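Local structure of BAG family molecular chaperone regulator 1 (Arabidopsis thaliana, 4HWC) at residues A[13-27]-A[71-85]. The protein probably acts as a co-chaperone in programmed cell death and stress responses, its BAG domain (this fragment) binding the ATPase domain of HSP70/HSC70 chaperones. Sequence-based numbering, arbitrary orientation.
Sequences SLEVDRLGGRVSAFE and QVKRVQNYVETLDAL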
ATOM      1  N   SER A  13      -3.147   1.001   8.879  1.00 22.70           N
ATOM      2  CA  SER A  13      -2.856  -0.400   8.632  1.00 25.28           C
ATOM      3  C   SER A  13      -4.062  -1.122   8.039  1.00 23.73           C
ATOM      4  O   SER A  13      -3.912  -1.981   7.180  1.00 17.91           O
ATOM      5  CB  SER A  13      -2.441  -1.083   9.933  1.00 23.84           C
ATOM      6  OG  SER A  13      -2.138  -2.443   9.703  1.00 29.88           O
ATOM      7  N   LEU A  14      -5.256  -0.769   8.507  1.00 27.24           N
ATOM      8  CA  LEU A  14      -6.479  -1.390   8.011  1.00 26.85           C
ATOM      9  C   LEU A  14      -6.708  -1.014   6.551  1.00 22.20           C
ATOM     10  O   LEU A  14      -7.149  -1.838   5.754  1.00 22.25           O
ATOM     11  CB  LEU A  14      -7.676  -0.955   8.858  1.00 32.71           C
ATOM     12  CG  LEU A  14      -7.644  -1.360  10.336  1.00 36.27           C
ATOM     13  CD1 LEU A  14      -8.853  -0.780  11.053  1.00 43.04           C
ATOM     14  CD2 LEU A  14      -7.626  -2.875  10.454  1.00 37.44           C
ATOM     15  N   GLU A  15      -6.404   0.233   6.206  1.00 23.52           N
ATOM     16  CA  GLU A  15      -6.565   0.696   4.833  1.00 24.59           C
ATOM     17  C   GLU A  15      -5.492   0.067   3.950  1.00 21.50           C
ATOM     18  O   GLU A  15      -5.735  -0.244   2.781  1.00 17.81           O
ATOM     19  CB  GLU A  15      -6.471   2.219   4.772  1.00 22.93           C
ATOM     20  CG  GLU A  15      -6.672   2.809   3.381  1.00 23.68           C
ATOM     21  CD  GLU A  15      -7.873   2.219   2.646  1.00 32.89           C
ATOM     22  OE1 GLU A  15      -8.809   1.721   3.311  1.00 31.46           O
ATOM     23  OE2 GLU A  15      -7.885   2.266   1.396  1.00 29.12           O
ATOM     24  N   VAL A  16      -4.298  -0.112   4.502  1.00 18.41           N
ATOM     25  CA  VAL A  16      -3.231  -0.739   3.738  1.00 15.79           C
ATOM     26  C   VAL A  16      -3.617  -2.203   3.500  1.00 15.03           C
ATOM     27  O   VAL A  16      -3.289  -2.767   2.458  1.00 12.80           O
ATOM     28  CB  VAL A  16      -1.878  -0.647   4.480  1.00 19.20           C
ATOM     29  CG1 VAL A  16      -0.809  -1.452   3.740  1.00 14.89           C
ATOM     30  CG2 VAL A  16      -1.442   0.813   4.562  1.00 16.23           C
ATOM     31  N   ASP A  17      -4.314  -2.819   4.459  1.00 15.53           N
ATOM     32  CA  ASP A  17      -4.748  -4.209   4.285  1.00 17.36           C
ATOM     33  C   ASP A  17      -5.670  -4.301   3.070  1.00 18.93           C
ATOM     34  O   ASP A  17      -5.553  -5.212   2.244  1.00 18.37           O
ATOM     35  CB  ASP A  17      -5.546  -4.725   5.496  1.00 24.13           C
ATOM     36  CG  ASP A  17      -4.710  -4.855   6.746  1.00 30.62           C
ATOM     37  OD1 ASP A  17      -3.483  -5.043   6.626  1.00 26.63           O
ATOM     38  OD2 ASP A  17      -5.289  -4.788   7.854  1.00 32.43           O
ATOM     39  N   ARG A  18      -6.596  -3.354   2.980  1.00 19.10           N
ATOM     40  CA  ARG A  18      -7.554  -3.338   1.887  1.00 19.86           C
ATOM     41  C   ARG A  18      -6.876  -3.034   0.561  1.00 17.23           C
ATOM     42  O   ARG A  18      -7.198  -3.648  -0.449  1.00 14.24           O
ATOM     43  CB  ARG A  18      -8.650  -2.308   2.151  1.00 21.82           C
ATOM     44  CG  ARG A  18      -9.878  -2.470   1.255  1.00 29.12           C
ATOM     45  CD  ARG A  18     -10.844  -1.317   1.445  1.00 27.98           C
ATOM     46  NE  ARG A  18     -10.268  -0.066   0.963  1.00 23.92           N
ATOM     47  CZ  ARG A  18     -10.227   0.294  -0.316  1.00 32.79           C
ATOM     48  NH1 ARG A  18     -10.736  -0.501  -1.251  1.00 31.29           N
ATOM     49  NH2 ARG A  18      -9.672   1.446  -0.661  1.00 29.08           N
ATOM     50  N   LEU A  19      -5.946  -2.081   0.557  1.00 15.02           N
ATOM     51  CA  LEU A  19      -5.248  -1.741  -0.678  1.00 14.47           C
ATOM     52  C   LEU A  19      -4.382  -2.919  -1.106  1.00 12.26           C
ATOM     53  O   LEU A  19      -4.176  -3.136  -2.291  1.00 12.32           O
ATOM     54  CB  LEU A  19      -4.388  -0.481  -0.494  1.00 11.52           C
ATOM     55  CG  LEU A  19      -5.192   0.800  -0.222  1.00 16.11           C
ATOM     56  CD1 LEU A  19      -4.256   1.968   0.037  1.00 19.03           C
ATOM     57  CD2 LEU A  19      -6.092   1.095  -1.414  1.00 19.05           C
ATOM     58  N   GLY A  20      -3.887  -3.676  -0.134  1.00 16.74           N
ATOM     59  CA  GLY A  20      -3.068  -4.838  -0.430  1.00 16.93           C
ATOM     60  C   GLY A  20      -3.925  -5.910  -1.080  1.00 16.66           C
ATOM     61  O   GLY A  20      -3.450  -6.696  -1.903  1.00 16.35           O
ATOM     62  N   GLY A  21      -5.199  -5.946  -0.699  1.00 16.11           N
ATOM     63  CA  GLY A  21      -6.112  -6.912  -1.289  1.00 14.93           C
ATOM     64  C   GLY A  21      -6.296  -6.581  -2.759  1.00 16.20           C
ATOM     65  O   GLY A  21      -6.399  -7.479  -3.604  1.00 14.60           O
ATOM     66  N   ARG A  22      -6.345  -5.290  -3.066  1.00 12.39           N
ATOM     67  CA  ARG A  22      -6.480  -4.866  -4.461  1.00 11.71           C
ATOM     68  C   ARG A  22      -5.232  -5.237  -5.244  1.00 14.64           C
ATOM     69  O   ARG A  22      -5.301  -5.638  -6.404  1.00 12.61           O
ATOM     70  CB  ARG A  22      -6.674  -3.357  -4.548  1.00 16.70           C
ATOM     71  CG  ARG A  22      -7.941  -2.803  -3.943  1.00 22.97           C
ATOM     72  CD  ARG A  22      -8.375  -1.616  -4.777  1.00 25.67           C
ATOM     73  NE  ARG A  22      -9.053  -0.583  -3.993  1.00 35.88           N
ATOM     74  CZ  ARG A  22      -9.640   0.473  -4.551  1.00 31.07           C
ATOM     75  NH1 ARG A  22      -9.639   0.623  -5.871  1.00 32.40           N
ATOM     76  NH2 ARG A  22     -10.208   1.404  -3.770  1.00 31.92           N
ATOM     77  N   VAL A  23      -4.072  -5.113  -4.609  1.00 10.79           N
ATOM     78  CA  VAL A  23      -2.830  -5.475  -5.267  1.00 10.73           C
ATOM     79  C   VAL A  23      -2.898  -6.962  -5.602  1.00 13.16           C
ATOM     80  O   VAL A  23      -2.606  -7.369  -6.728  1.00 12.60           O
ATOM     81  CB  VAL A  23      -1.593  -5.197  -4.367  1.00 13.54           C
ATOM     82  CG1 VAL A  23      -0.331  -5.760  -5.028  1.00 13.74           C
ATOM     83  CG2 VAL A  23      -1.434  -3.698  -4.171  1.00 11.28           C
ATOM     84  N   SER A  24      -3.309  -7.765  -4.626  1.00 16.52           N
ATOM     85  CA  SER A  24      -3.433  -9.206  -4.822  1.00 18.02           C
ATOM     86  C   SER A  24      -4.411  -9.518  -5.957  1.00 15.58           C
ATOM     87  O   SER A  24      -4.182 -10.430  -6.742  1.00 16.54           O
ATOM     88  CB  SER A  24      -3.902  -9.873  -3.518  1.00 22.23           C
ATOM     89  OG  SER A  24      -4.064 -11.268  -3.689  1.00 32.55           O
ATOM     90  N   ALA A  25      -5.503  -8.762  -6.043  1.00 12.36           N
ATOM     91  CA  ALA A  25      -6.485  -8.979  -7.108  1.00 15.92           C
ATOM     92  C   ALA A  25      -5.858  -8.701  -8.473  1.00 13.83           C
ATOM     93  O   ALA A  25      -6.057  -9.452  -9.425  1.00 12.49           O
ATOM     94  CB  ALA A  25      -7.690  -8.081  -6.896  1.00 13.91           C
ATOM     95  N   PHE A  26      -5.095  -7.614  -8.560  1.00 12.00           N
ATOM     96  CA  PHE A  26      -4.433  -7.238  -9.804  1.00 13.78           C
ATOM     97  C   PHE A  26      -3.446  -8.319 -10.223  1.00 11.41           C
ATOM     98  O   PHE A  26      -3.306  -8.630 -11.409  1.00 11.59           O
ATOM     99  CB  PHE A  26      -3.679  -5.908  -9.642  1.00 13.95           C
ATOM    100  CG  PHE A  26      -4.568  -4.691  -9.599  1.00 14.80           C
ATOM    101  CD1 PHE A  26      -5.878  -4.742 -10.073  1.00 16.98           C
ATOM    102  CD2 PHE A  26      -4.079  -3.476  -9.112  1.00 18.12           C
ATOM    103  CE1 PHE A  26      -6.689  -3.604 -10.065  1.00 22.32           C
ATOM    104  CE2 PHE A  26      -4.880  -2.331  -9.101  1.00 20.00           C
ATOM    105  CZ  PHE A  26      -6.190  -2.397  -9.579  1.00 21.15           C
ATOM    106  N   GLU A  27      -2.744  -8.882  -9.247  1.00 10.20           N
ATOM    107  CA  GLU A  27      -1.787  -9.932  -9.548  1.00 14.71           C
ATOM    108  C   GLU A  27      -2.475 -11.173 -10.123  1.00 17.08           C
ATOM    109  O   GLU A  27      -1.996 -11.760 -11.094  1.00 15.12           O
ATOM    110  CB  GLU A  27      -1.001 -10.296  -8.288  1.00 17.44           C
ATOM    111  CG  GLU A  27       0.015  -9.225  -7.883  1.00 15.49           C
ATOM    112  CD  GLU A  27       0.784  -9.600  -6.629  1.00 21.81           C
ATOM    113  OE1 GLU A  27       0.165  -9.663  -5.547  1.00 25.22           O
ATOM    114  OE2 GLU A  27       2.006  -9.837  -6.730  1.00 23.20           O
ATOM    115  N   GLN A  71       4.651  -0.222   8.628  1.00 12.49           N
ATOM    116  CA  GLN A  71       3.576   0.137   7.704  1.00 12.85           C
ATOM    117  C   GLN A  71       4.147   0.868   6.504  1.00 10.70           C
ATOM    118  O   GLN A  71       3.665   0.714   5.381  1.00 10.56           O
ATOM    119  CB  GLN A  71       2.516   1.001   8.395  1.00 16.10           C
ATOM    120  CG  GLN A  71       1.762   0.267   9.487  1.00 15.28           C
ATOM    121  CD  GLN A  71       1.110  -1.022   8.997  1.00 22.65           C
ATOM    122  OE1 GLN A  71       1.099  -2.032   9.705  1.00 25.56           O
ATOM    123  NE2 GLN A  71       0.554  -0.990   7.793  1.00 19.90           N
ATOM    124  N   VAL A  72       5.179   1.670   6.733  1.00 11.34           N
ATOM    125  CA  VAL A  72       5.806   2.385   5.632  1.00 10.91           C
ATOM    126  C   VAL A  72       6.397   1.364   4.661  1.00 11.53           C
ATOM    127  O   VAL A  72       6.274   1.498   3.445  1.00 10.93           O
ATOM    128  CB  VAL A  72       6.932   3.307   6.136  1.00 11.60           C
ATOM    129  CG1 VAL A  72       7.746   3.816   4.964  1.00 13.32           C
ATOM    130  CG2 VAL A  72       6.334   4.486   6.915  1.00 14.95           C
ATOM    131  N   LYS A  73       7.039   0.341   5.213  1.00  9.74           N
ATOM    132  CA  LYS A  73       7.656  -0.703   4.396  1.00 11.90           C
ATOM    133  C   LYS A  73       6.610  -1.466   3.597  1.00 12.32           C
ATOM    134  O   LYS A  73       6.845  -1.828   2.442  1.00 12.15           O
ATOM    135  CB  LYS A  73       8.436  -1.674   5.285  1.00 11.96           C
ATOM    136  CG  LYS A  73       9.159  -2.781   4.519  1.00 14.48           C
ATOM    137  CD  LYS A  73      10.197  -2.202   3.567  1.00 17.79           C
ATOM    138  CE  LYS A  73      10.997  -3.316   2.891  1.00 21.23           C
ATOM    139  NZ  LYS A  73      12.031  -2.752   1.992  1.00 24.73           N
ATOM    140  N   ARG A  74       5.459  -1.718   4.215  1.00 10.80           N
ATOM    141  CA  ARG A  74       4.383  -2.433   3.533  1.00 12.78           C
ATOM    142  C   ARG A  74       3.956  -1.667   2.293  1.00 10.78           C
ATOM    143  O   ARG A  74       3.802  -2.248   1.227  1.00 10.45           O
ATOM    144  CB  ARG A  74       3.162  -2.596   4.443  1.00 16.12           C
ATOM    145  CG  ARG A  74       3.226  -3.766   5.392  1.00 23.06           C
ATOM    146  CD  ARG A  74       1.890  -4.497   5.391  1.00 24.55           C
ATOM    147  NE  ARG A  74       0.848  -3.722   6.038  1.00 29.92           N
ATOM    148  CZ  ARG A  74      -0.451  -3.990   5.961  1.00 23.83           C
ATOM    149  NH1 ARG A  74      -1.308  -3.218   6.599  1.00 25.96           N
ATOM    150  NH2 ARG A  74      -0.893  -5.008   5.234  1.00 25.46           N
ATOM    151  N   VAL A  75       3.749  -0.360   2.447  1.00 11.50           N
ATOM    152  CA  VAL A  75       3.328   0.494   1.342  1.00 11.38           C
ATOM    153  C   VAL A  75       4.374   0.560   0.234  1.00 12.47           C
ATOM    154  O   VAL A  75       4.039   0.484  -0.951  1.00 11.46           O
ATOM    155  CB  VAL A  75       3.021   1.929   1.831  1.00 13.50           C
ATOM    156  CG1 VAL A  75       2.724   2.832   0.634  1.00 13.42           C
ATOM    157  CG2 VAL A  75       1.822   1.910   2.767  1.00 16.10           C
ATOM    158  N   GLN A  76       5.638   0.714   0.619  1.00 12.11           N
ATOM    159  CA  GLN A  76       6.715   0.757  -0.356  1.00 12.53           C
ATOM    160  C   GLN A  76       6.728  -0.539  -1.173  1.00 10.68           C
ATOM    161  O   GLN A  76       6.908  -0.513  -2.392  1.00 14.22           O
ATOM    162  CB  GLN A  76       8.063   0.960   0.350  1.00 12.89           C
ATOM    163  CG  GLN A  76       8.249   2.372   0.912  1.00 18.06           C
ATOM    164  CD  GLN A  76       9.484   2.520   1.785  1.00 22.13           C
ATOM    165  OE1 GLN A  76       9.889   3.635   2.122  1.00 25.68           O
ATOM    166  NE2 GLN A  76      10.078   1.399   2.166  1.00 22.90           N
ATOM    167  N   ASN A  77       6.518  -1.668  -0.499  1.00 15.96           N
ATOM    168  CA  ASN A  77       6.512  -2.959  -1.174  1.00 15.15           C
ATOM    169  C   ASN A  77       5.356  -3.061  -2.158  1.00 16.12           C
ATOM    170  O   ASN A  77       5.536  -3.550  -3.267  1.00 14.71           O
ATOM    171  CB  ASN A  77       6.409  -4.115  -0.163  1.00 15.11           C
ATOM    172  CG  ASN A  77       7.701  -4.357   0.593  1.00 18.10           C
ATOM    173  OD1 ASN A  77       8.747  -3.814   0.250  1.00 17.68           O
ATOM    174  ND2 ASN A  77       7.632  -5.190   1.626  1.00 20.82           N
ATOM    175  N   TYR A  78       4.167  -2.617  -1.753  1.00 11.16           N
ATOM    176  CA  TYR A  78       3.011  -2.686  -2.645  1.00 12.79           C
ATOM    177  C   TYR A  78       3.174  -1.764  -3.847  1.00 14.41           C
ATOM    178  O   TYR A  78       2.819  -2.131  -4.965  1.00 12.38           O
ATOM    179  CB  TYR A  78       1.721  -2.328  -1.909  1.00 10.73           C
ATOM    180  CG  TYR A  78       1.234  -3.385  -0.942  1.00 12.92           C
ATOM    181  CD1 TYR A  78       1.216  -4.738  -1.292  1.00 14.95           C
ATOM    182  CD2 TYR A  78       0.722  -3.024   0.295  1.00 14.28           C
ATOM    183  CE1 TYR A  78       0.701  -5.705  -0.411  1.00 17.31           C
ATOM    184  CE2 TYR A  78       0.210  -3.971   1.173  1.00 18.72           C
ATOM    185  CZ  TYR A  78       0.195  -5.303   0.815  1.00 18.04           C
ATOM    186  OH  TYR A  78      -0.329  -6.215   1.703  1.00 20.70           O
ATOM    187  N   VAL A  79       3.706  -0.565  -3.632  1.00 12.32           N
ATOM    188  CA  VAL A  79       3.900   0.345  -4.757  1.00 12.28           C
ATOM    189  C   VAL A  79       4.920  -0.274  -5.715  1.00 13.41           C
ATOM    190  O   VAL A  79       4.784  -0.181  -6.935  1.00 14.34           O
ATOM    191  CB  VAL A  79       4.377   1.743  -4.281  1.00 12.89           C
ATOM    192  CG1 VAL A  79       4.713   2.626  -5.489  1.00 16.72           C
ATOM    193  CG2 VAL A  79       3.277   2.405  -3.467  1.00 14.94           C
ATOM    194  N   GLU A  80       5.931  -0.924  -5.152  1.00 25.49           N
ATOM    195  CA  GLU A  80       6.967  -1.581  -5.943  1.00 25.72           C
ATOM    196  C   GLU A  80       6.330  -2.671  -6.805  1.00 27.80           C
ATOM    197  O   GLU A  80       6.645  -2.818  -7.983  1.00 29.02           O
ATOM    198  CB  GLU A  80       8.007  -2.198  -5.005  1.00 29.87           C
ATOM    199  CG  GLU A  80       9.140  -2.942  -5.690  1.00 29.51           C
ATOM    200  CD  GLU A  80      10.137  -3.494  -4.684  1.00 29.66           C
ATOM    201  OE1 GLU A  80      11.272  -3.810  -5.082  1.00 29.44           O
ATOM    202  OE2 GLU A  80       9.780  -3.612  -3.489  1.00 30.05           O
ATOM    203  N   THR A  81       5.430  -3.437  -6.200  1.00 16.45           N
ATOM    204  CA  THR A  81       4.727  -4.502  -6.906  1.00 13.55           C
ATOM    205  C   THR A  81       3.850  -3.916  -8.012  1.00 15.98           C
ATOM    206  O   THR A  81       3.819  -4.434  -9.133  1.00 17.21           O
ATOM    207  CB  THR A  81       3.856  -5.306  -5.922  1.00 15.45           C
ATOM    208  OG1 THR A  81       4.708  -5.972  -4.980  1.00 14.14           O
ATOM    209  CG2 THR A  81       3.007  -6.343  -6.653  1.00 18.93           C
ATOM    210  N   LEU A  82       3.145  -2.831  -7.705  1.00 13.55           N
ATOM    211  CA  LEU A  82       2.271  -2.196  -8.687  1.00 13.47           C
ATOM    212  C   LEU A  82       3.043  -1.562  -9.842  1.00 20.58           C
ATOM    213  O   LEU A  82       2.581  -1.582 -10.987  1.00 17.99           O
ATOM    214  CB  LEU A  82       1.397  -1.136  -8.021  1.00 15.48           C
ATOM    215  CG  LEU A  82       0.285  -1.601  -7.074  1.00 15.99           C
ATOM    216  CD1 LEU A  82      -0.402  -0.382  -6.471  1.00 20.69           C
ATOM    217  CD2 LEU A  82      -0.725  -2.445  -7.832  1.00 22.96           C
ATOM    218  N   ASP A  83       4.202  -0.981  -9.549  1.00 18.94           N
ATOM    219  CA  ASP A  83       5.004  -0.375 -10.603  1.00 24.52           C
ATOM    220  C   ASP A  83       5.477  -1.453 -11.568  1.00 25.86           C
ATOM    221  O   ASP A  83       5.541  -1.231 -12.778  1.00 26.50           O
ATOM    222  CB  ASP A  83       6.219   0.357 -10.027  1.00 25.17           C
ATOM    223  CG  ASP A  83       5.850   1.675  -9.377  1.00 25.26           C
ATOM    224  OD1 ASP A  83       4.859   2.293  -9.816  1.00 27.73           O
ATOM    225  OD2 ASP A  83       6.559   2.102  -8.442  1.00 33.52           O
ATOM    226  N   ALA A  84       5.805  -2.621 -11.027  1.00 22.90           N
ATOM    227  CA  ALA A  84       6.261  -3.737 -11.848  1.00 28.13           C
ATOM    228  C   ALA A  84       5.131  -4.242 -12.742  1.00 33.48           C
ATOM    229  O   ALA A  84       5.367  -4.647 -13.881  1.00 37.32           O
ATOM    230  CB  ALA A  84       6.779  -4.865 -10.962  1.00 26.55           C
ATOM    231  N   LEU A  85       3.904  -4.219 -12.225  1.00 30.50           N
ATOM    232  CA  LEU A  85       2.747  -4.667 -12.995  1.00 29.41           C
ATOM    233  C   LEU A  85       2.455  -3.696 -14.121  1.00 36.19           C
ATOM    234  O   LEU A  85       2.153  -4.104 -15.240  1.00 39.97           O
ATOM    235  CB  LEU A  85       1.502  -4.787 -12.104  1.00 30.60           C
ATOM    236  CG  LEU A  85       1.353  -6.060 -11.268  1.00 27.71           C
ATOM    237  CD1 LEU A  85       0.083  -5.978 -10.427  1.00 26.41           C
ATOM    238  CD2 LEU A  85       1.301  -7.271 -12.184  1.00 28.19           C
TER
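Asp17 OD1 takes two N-H groups from the guanidinium of Arg74, one from NH1 at 2.8 Å and one from NH2 at 2.9 Å, an end-on salt bridge in which both nitrogens converge on a single oxygen. NH2 meets that oxygen nearly along its C-O bond, whereas NH1 comes in from above the carboxylate plane; the two flat groups are turned 55° apart, and both bonds are bent. NH1 also makes a weak hydrogen bond to the backbone O of Ser13, which already accepts the helical N-H of Asp17. Bends at chi2 and chi3 carry the Arg74 chain across Val16, whose CG1 lies over the centre of one guanidinium face, 3.4 Å from Arg74 CZ. Val16 is a knob in a hole formed by Gln71, Arg74, Val75 and Tyr78. With CG1 anti to its backbone N (chi1 173°), it sends that methyl to the guanidinium and to the edge of the Tyr78 ring, while CG2 meets Val75 CG2.

One turn on, Gly20 lets the tyrosine lie right against the backbone: Gly20 CA sits over the ring face, 3.8 Å from the centroid of Tyr78, in a CH-pi contact. Val23 then divides its branches, CG1 touching Thr81 CG2 at 3.8 Å and CG2 packing on Leu82. Leu82 CD2 comes to the edge of the Phe26 ring, 3.7 Å from Phe26 CD2, and Leu85 CD1 reaches Phe26 CB. Leu82 and Phe26 also touch helix 38-55, at Ile45 and Leu48 and at Val44 respectively, bringing all three helices into one apolar core. The axes of 13-27 and 71-85 run in the same direction at 23°, approaching to 10.5 Å at their closest, as first and third helices do in the up-down-up three-helix bundle of a BAG domain.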